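Local coordinates for bacteriocin immunity protein (Pseudomonas aeruginosa, PDB 6W0V), which binds the nuclease domain of its cognate DNase toxin, pyocin S8, and so probably protects the producing bacterium from it, at residues B[10-13]-B[14-17]; B[22-26]-B[27-31]. The protein carries 1 engineered substitution. All blocks are in the same frame, centred on the assembly; numbering follows the deposited sequence.

Contact 1. Residues B[10-13]-B[14-17]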
ATOM      1  N   ALA B  10      -4.919 -24.682   0.627  1.00 24.53           N
ATOM      2  CA  ALA B  10      -5.107 -24.254  -0.779  1.00 25.72           C
ATOM      3  C   ALA B  10      -5.998 -23.008  -0.784  1.00 26.57           C
ATOM      4  O   ALA B  10      -5.677 -22.039  -1.499  1.00 26.47           O
ATOM      5  CB  ALA B  10      -5.695 -25.377  -1.594  1.00 27.36           C
ATOM      6  N   GLU B  11      -7.056 -23.041   0.029  1.00 26.34           N
ATOM      7  CA  GLU B  11      -8.062 -21.958   0.176  1.00 26.66           C
ATOM      8  C   GLU B  11      -7.338 -20.690   0.623  1.00 23.71           C
ATOM      9  O   GLU B  11      -7.484 -19.641  -0.017  1.00 25.78           O
ATOM     10  CB  GLU B  11      -9.120 -22.416   1.175  1.00 27.92           C
ATOM     11  CG  GLU B  11     -10.183 -21.388   1.489  1.00 29.20           C
ATOM     12  CD  GLU B  11     -11.195 -21.923   2.482  1.00 31.22           C
ATOM     13  OE1 GLU B  11     -12.225 -21.257   2.691  1.00 35.56           O
ATOM     14  OE2 GLU B  11     -10.962 -23.023   3.019  1.00 31.49           O
ATOM     15  N   PHE B  12      -6.541 -20.807   1.674  1.00 22.67           N
ATOM     16  CA  PHE B  12      -5.789 -19.673   2.242  1.00 20.49           C
ATOM     17  C   PHE B  12      -4.724 -19.209   1.249  1.00 19.08           C
ATOM     18  O   PHE B  12      -4.518 -18.000   1.046  1.00 21.39           O
ATOM     19  CB  PHE B  12      -5.148 -20.104   3.549  1.00 18.81           C
ATOM     20  CG  PHE B  12      -4.766 -18.928   4.389  1.00 17.09           C
ATOM     21  CD1 PHE B  12      -5.739 -18.178   5.024  1.00 16.97           C
ATOM     22  CD2 PHE B  12      -3.444 -18.545   4.490  1.00 16.61           C
ATOM     23  CE1 PHE B  12      -5.374 -17.102   5.809  1.00 17.09           C
ATOM     24  CE2 PHE B  12      -3.085 -17.466   5.275  1.00 17.04           C
ATOM     25  CZ  PHE B  12      -4.056 -16.736   5.917  1.00 16.71           C
ATOM     26  N   PHE B  13      -4.047 -20.171   0.633  1.00 21.95           N
ATOM     27  CA  PHE B  13      -2.973 -19.892  -0.343  1.00 21.35           C
ATOM     28  C   PHE B  13      -3.554 -19.094  -1.510  1.00 22.35           C
ATOM     29  O   PHE B  13      -2.888 -18.175  -2.014  1.00 22.41           O
ATOM     30  CB  PHE B  13      -2.341 -21.184  -0.846  1.00 22.64           C
ATOM     31  CG  PHE B  13      -1.299 -20.906  -1.891  1.00 23.46           C
ATOM     32  CD1 PHE B  13      -0.102 -20.308  -1.538  1.00 23.92           C
ATOM     33  CD2 PHE B  13      -1.545 -21.172  -3.228  1.00 26.83           C
ATOM     34  CE1 PHE B  13       0.850 -20.021  -2.502  1.00 23.78           C
ATOM     35  CE2 PHE B  13      -0.590 -20.882  -4.190  1.00 27.87           C
ATOM     36  CZ  PHE B  13       0.605 -20.308  -3.823  1.00 26.91           C
ATOM     37  N   SER B  14      -4.764 -19.461  -1.926  1.00 24.04           N
ATOM     38  CA  SER B  14      -5.526 -18.769  -2.993  1.00 25.70           C
ATOM     39  C   SER B  14      -5.670 -17.294  -2.622  1.00 25.91           C
ATOM     40  O   SER B  14      -5.389 -16.457  -3.496  1.00 25.29           O
ATOM     41  CB  SER B  14      -6.857 -19.411  -3.208  1.00 29.68           C
ATOM     42  OG  SER B  14      -7.499 -18.868  -4.349  1.00 34.82           O
ATOM     43  N   LEU B  15      -6.069 -16.996  -1.377  1.00 24.34           N
ATOM     44  CA  LEU B  15      -6.214 -15.597  -0.890  1.00 23.09           C
ATOM     45  C   LEU B  15      -4.890 -14.874  -1.092  1.00 19.55           C
ATOM     46  O   LEU B  15      -4.882 -13.773  -1.660  1.00 20.85           O
ATOM     47  CB  LEU B  15      -6.570 -15.545   0.596  1.00 24.63           C
ATOM     48  CG  LEU B  15      -8.012 -15.859   0.970  1.00 25.34           C
ATOM     49  CD1 LEU B  15      -8.156 -15.847   2.483  1.00 23.46           C
ATOM     50  CD2 LEU B  15      -8.971 -14.870   0.323  1.00 24.91           C
ATOM     51  N   ILE B  16      -3.808 -15.468  -0.605  1.00 17.51           N
ATOM     52  CA  ILE B  16      -2.476 -14.823  -0.665  1.00 17.90           C
ATOM     53  C   ILE B  16      -2.140 -14.601  -2.134  1.00 19.33           C
ATOM     54  O   ILE B  16      -1.649 -13.525  -2.469  1.00 19.72           O
ATOM     55  CB  ILE B  16      -1.416 -15.685   0.021  1.00 16.41           C
ATOM     56  CG1 ILE B  16      -1.745 -15.908   1.496  1.00 16.44           C
ATOM     57  CG2 ILE B  16      -0.052 -15.055  -0.171  1.00 18.66           C
ATOM     58  CD1 ILE B  16      -0.952 -17.027   2.126  1.00 16.83           C
ATOM     59  N   SER B  17      -2.351 -15.632  -2.949  1.00 20.79           N
ATOM     60  CA  SER B  17      -2.019 -15.609  -4.388  1.00 20.26           C
ATOM     61  C   SER B  17      -2.727 -14.421  -5.037  1.00 20.26           C
ATOM     62  O   SER B  17      -2.094 -13.740  -5.836  1.00 21.48           O
ATOM     63  CB  SER B  17      -2.400 -16.885  -5.048  1.00 24.65           C
ATOM     64  OG  SER B  17      -2.081 -16.830  -6.429  1.00 30.92           O
TER
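Phe12 and Ile16, one helical turn apart, meet obliquely: Ile16 CD1 lies 3.8 Å from Phe12 CD2 and equally close to CE2. Leu15 CD1 comes from the same side of the ring plane, near Phe12 CD1, at 4.2 Å. CG1 of Ile16 stands beside its own backbone N (chi1 -60°) and the chain then runs on extended, which carries CD1 back along the helix to the ring. Beneath these side chains run the i to i+4 bonds of an alpha-helix, part of helix 9-21 in the four-helix fold of the colicin/pyocin immunity family. Ile16 N gives Phe12 O a bond of 3.1 Å in the carbonyl plane, and Ser17 N binds Phe13 O at 2.8 Å. The Ser14 N to Ala10 O bond is equally short, whereas Leu15 N to Glu11 O stretches to 3.3 Å. Farther out, Phe12 is buried against Ile37 and Ala40 of helix 27-41, Ile68 of helix 61-74 and the rings of His7 and Phe80. Ile16 packs on Ile37 and Val64, and Phe13 on Pro61 and Glu62. At the polar margins Ser17 OG bonds to Asn21 ND2, and Glu11 OE2 accepts from Thr8 N.

Contact 2. Residues B[22-26]-B[27-31]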
ATOM      1  N   ARG B  22      -3.938 -11.075  -8.697  1.00 25.45           N
ATOM      2  CA  ARG B  22      -5.300 -10.580  -9.028  1.00 26.48           C
ATOM      3  C   ARG B  22      -5.246  -9.055  -9.092  1.00 24.18           C
ATOM      4  O   ARG B  22      -4.501  -8.447  -8.305  1.00 23.47           O
ATOM      5  CB  ARG B  22      -6.346 -11.054  -8.012  1.00 30.42           C
ATOM      6  CG  ARG B  22      -7.602 -10.196  -7.924  1.00 32.98           C
ATOM      7  CD  ARG B  22      -8.606 -10.785  -6.947  1.00 35.03           C
ATOM      8  NE  ARG B  22      -9.910 -10.134  -7.002  1.00 36.16           N
ATOM      9  CZ  ARG B  22     -10.909 -10.330  -6.139  1.00 36.41           C
ATOM     10  NH1 ARG B  22     -10.776 -11.150  -5.108  1.00 35.42           N
ATOM     11  NH2 ARG B  22     -12.051  -9.685  -6.309  1.00 38.01           N
ATOM     12  N   SER B  23      -6.011  -8.467 -10.004  1.00 22.16           N
ATOM     13  CA  SER B  23      -6.268  -7.011 -10.012  1.00 22.05           C
ATOM     14  C   SER B  23      -7.530  -6.731  -9.198  1.00 23.32           C
ATOM     15  O   SER B  23      -8.619  -7.238  -9.551  1.00 30.29           O
ATOM     16  CB  SER B  23      -6.349  -6.460 -11.396  1.00 24.40           C
ATOM     17  OG  SER B  23      -5.045  -6.321 -11.924  1.00 24.31           O
ATOM     18  N   PHE B  24      -7.378  -5.954  -8.141  1.00 16.84           N
ATOM     19  CA  PHE B  24      -8.503  -5.546  -7.280  1.00 16.05           C
ATOM     20  C   PHE B  24      -9.085  -4.262  -7.838  1.00 16.78           C
ATOM     21  O   PHE B  24      -8.313  -3.379  -8.231  1.00 17.69           O
ATOM     22  CB  PHE B  24      -8.028  -5.404  -5.844  1.00 15.55           C
ATOM     23  CG  PHE B  24      -7.696  -6.740  -5.253  1.00 16.27           C
ATOM     24  CD1 PHE B  24      -8.705  -7.524  -4.732  1.00 16.79           C
ATOM     25  CD2 PHE B  24      -6.403  -7.225  -5.285  1.00 17.32           C
ATOM     26  CE1 PHE B  24      -8.415  -8.758  -4.186  1.00 17.45           C
ATOM     27  CE2 PHE B  24      -6.118  -8.465  -4.743  1.00 19.38           C
ATOM     28  CZ  PHE B  24      -7.127  -9.228  -4.207  1.00 19.45           C
ATOM     29  N   SER B  25     -10.410  -4.208  -7.874  1.00 17.93           N
ATOM     30  CA  SER B  25     -11.175  -3.061  -8.412  1.00 19.13           C
ATOM     31  C   SER B  25     -11.114  -1.885  -7.444  1.00 19.31           C
ATOM     32  O   SER B  25     -11.455  -0.784  -7.852  1.00 22.20           O
ATOM     33  CB  SER B  25     -12.590  -3.445  -8.702  1.00 21.37           C
ATOM     34  OG  SER B  25     -13.253  -3.848  -7.516  1.00 22.43           O
ATOM     35  N   SER B  26     -10.739  -2.110  -6.196  1.00 15.84           N
ATOM     36  CA  SER B  26     -10.714  -1.032  -5.185  1.00 15.19           C
ATOM     37  C   SER B  26      -9.787  -1.427  -4.056  1.00 13.80           C
ATOM     38  O   SER B  26      -9.500  -2.628  -3.885  1.00 13.44           O
ATOM     39  CB  SER B  26     -12.088  -0.755  -4.653  1.00 16.46           C
ATOM     40  OG  SER B  26     -12.532  -1.871  -3.891  1.00 17.22           O
ATOM     41  N   GLU B  27      -9.377  -0.454  -3.273  1.00 13.73           N
ATOM     42  CA  GLU B  27      -8.589  -0.735  -2.060  1.00 13.90           C
ATOM     43  C   GLU B  27      -9.441  -1.557  -1.113  1.00 13.92           C
ATOM     44  O   GLU B  27      -8.909  -2.455  -0.497  1.00 14.19           O
ATOM     45  CB  GLU B  27      -8.123   0.568  -1.446  1.00 14.24           C
ATOM     46  CG  GLU B  27      -7.074   1.205  -2.303  1.00 14.40           C
ATOM     47  CD  GLU B  27      -6.483   2.434  -1.674  1.00 14.47           C
ATOM     48  OE1 GLU B  27      -5.592   3.013  -2.299  1.00 14.28           O
ATOM     49  OE2 GLU B  27      -6.934   2.796  -0.569  1.00 18.41           O
ATOM     50  N   LYS B  28     -10.728  -1.280  -1.025  1.00 15.43           N
ATOM     51  CA  LYS B  28     -11.624  -2.000  -0.094  1.00 17.08           C
ATOM     52  C   LYS B  28     -11.594  -3.481  -0.456  1.00 16.35           C
ATOM     53  O   LYS B  28     -11.484  -4.307   0.441  1.00 16.46           O
ATOM     54  CB  LYS B  28     -13.031  -1.409  -0.176  1.00 19.72           C
ATOM     55  CG  LYS B  28     -14.139  -2.254   0.437  1.00 24.64           C
ATOM     56  CD  LYS B  28     -15.494  -1.578   0.391  1.00 30.22           C
ATOM     57  CE  LYS B  28     -15.865  -1.059  -0.983  1.00 34.82           C
ATOM     58  NZ  LYS B  28     -17.323  -0.831  -1.096  1.00 39.03           N
ATOM     59  N   GLU B  29     -11.699  -3.788  -1.742  1.00 15.93           N
ATOM     60  CA  GLU B  29     -11.799  -5.191  -2.190  1.00 15.84           C
ATOM     61  C   GLU B  29     -10.501  -5.890  -1.815  1.00 14.83           C
ATOM     62  O   GLU B  29     -10.545  -7.022  -1.304  1.00 16.28           O
ATOM     63  CB  GLU B  29     -12.004  -5.271  -3.689  1.00 17.61           C
ATOM     64  CG  GLU B  29     -12.293  -6.666  -4.145  1.00 20.89           C
ATOM     65  CD  GLU B  29     -12.521  -6.675  -5.632  1.00 23.49           C
ATOM     66  OE1 GLU B  29     -11.642  -6.171  -6.364  1.00 23.84           O
ATOM     67  OE2 GLU B  29     -13.589  -7.138  -6.034  1.00 26.27           O
ATOM     68  N   ARG B  30      -9.376  -5.242  -2.063  1.00 13.46           N
ATOM     69  CA  ARG B  30      -8.075  -5.856  -1.743  1.00 13.27           C
ATOM     70  C   ARG B  30      -7.971  -6.007  -0.236  1.00 13.55           C
ATOM     71  O   ARG B  30      -7.479  -7.034   0.226  1.00 14.34           O
ATOM     72  CB  ARG B  30      -6.906  -5.031  -2.250  1.00 12.94           C
ATOM     73  CG  ARG B  30      -5.581  -5.672  -1.889  1.00 12.97           C
ATOM     74  CD  ARG B  30      -4.392  -4.895  -2.346  1.00 13.52           C
ATOM     75  NE  ARG B  30      -4.419  -3.571  -1.773  1.00 13.00           N
ATOM     76  CZ  ARG B  30      -3.471  -2.677  -1.918  1.00 14.13           C
ATOM     77  NH1 ARG B  30      -3.630  -1.485  -1.373  1.00 15.29           N
ATOM     78  NH2 ARG B  30      -2.380  -2.964  -2.602  1.00 15.59           N
ATOM     79  N   ASP B  31      -8.424  -5.032   0.525  1.00 14.50           N
ATOM     80  CA  ASP B  31      -8.299  -5.065   1.997  1.00 14.72           C
ATOM     81  C   ASP B  31      -9.006  -6.297   2.537  1.00 15.03           C
ATOM     82  O   ASP B  31      -8.514  -6.870   3.510  1.00 15.50           O
ATOM     83  CB  ASP B  31      -8.917  -3.830   2.634  1.00 15.58           C
ATOM     84  CG  ASP B  31      -7.960  -2.668   2.705  1.00 16.57           C
ATOM     85  OD1 ASP B  31      -6.797  -2.856   2.315  1.00 16.05           O
ATOM     86  OD2 ASP B  31      -8.399  -1.597   3.157  1.00 19.98           O
TER
HETATM   87  O   HOH W   1     -11.317  -7.821  -8.268  1.00 30.60           O
HETATM   88  O   HOH W   2     -14.168  -6.049  -8.751  1.00 23.10           O
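Glu29 sends CG away from its own backbone N (chi1 -172°) and continues extended, which lays its carboxylate back along the preceding loop beside Ser25 and Arg22. Ser26 instead holds OG between its N and carbonyl carbon (chi1 68°), turned to the start of helix 27-41, where it accepts from Glu29 N at 3.0 Å. Ser25 N approaches Glu29 OE1 almost head-on at 2.8 Å (N-H...O 161°), and Ser25 OG adds at most a weak, unsettled bond. The other carboxylate oxygen, OE2, forms a salt bridge with Arg22 NH2 at 3.0 Å, the two flat groups inclined to each other. Water 1 accepts from Arg22 NH2, donates to Ser23 O and approaches Glu29 OE1 very closely, while water 2 spans Ser25 OG and Glu29 OE2. Ser25 N, Arg22 NH2 and water 2 thus grip the carboxylate from several directions. Arg22 also pairs through NH1 with Glu18. Phe24 is sandwiched: Arg30 CA makes a CH-pi contact 3.7 Å from the ring centroid, Arg22 CD lies over the opposite face, and Glu29 CG sits at the edge. Pyocin S8 reaches the same loop and turn: its Asp76 accepts from Phe24 N and Ser23 OG, its Ser79 bonds Glu27 OE1 and Arg30 NH1, and its Leu78 packs on Phe24. Ser26 is a serine N-cap: with OG accepting from Glu29 N three residues on and O from Arg30 N four residues on, it forms the ST motif of a helix N-terminus, here placed at the toxin interface.

How the contacts relate
The contacts come in series along the chain: contact 1 lies within helix 9-21, and contact 2 takes up the loop that follows it and the first turn of helix 27-41. Their centres are about 15 Å apart, and although their nearest atoms approach to about 4 Å, they do not touch. The centre of contact 1 lies about 7 Å from the centre of the chain, that of contact 2 about 15 Å, placing one toward the interior and the other toward the periphery. Both involve the helix 9-21 and helix 27-41 pair, through Ile37 near contact 1 and Leu19 near contact 2. Of the two, only contact 2 is touched by pyocin S8; the side chains of contact 1 pack helix 9-21 against helices 27-41 and 61-74.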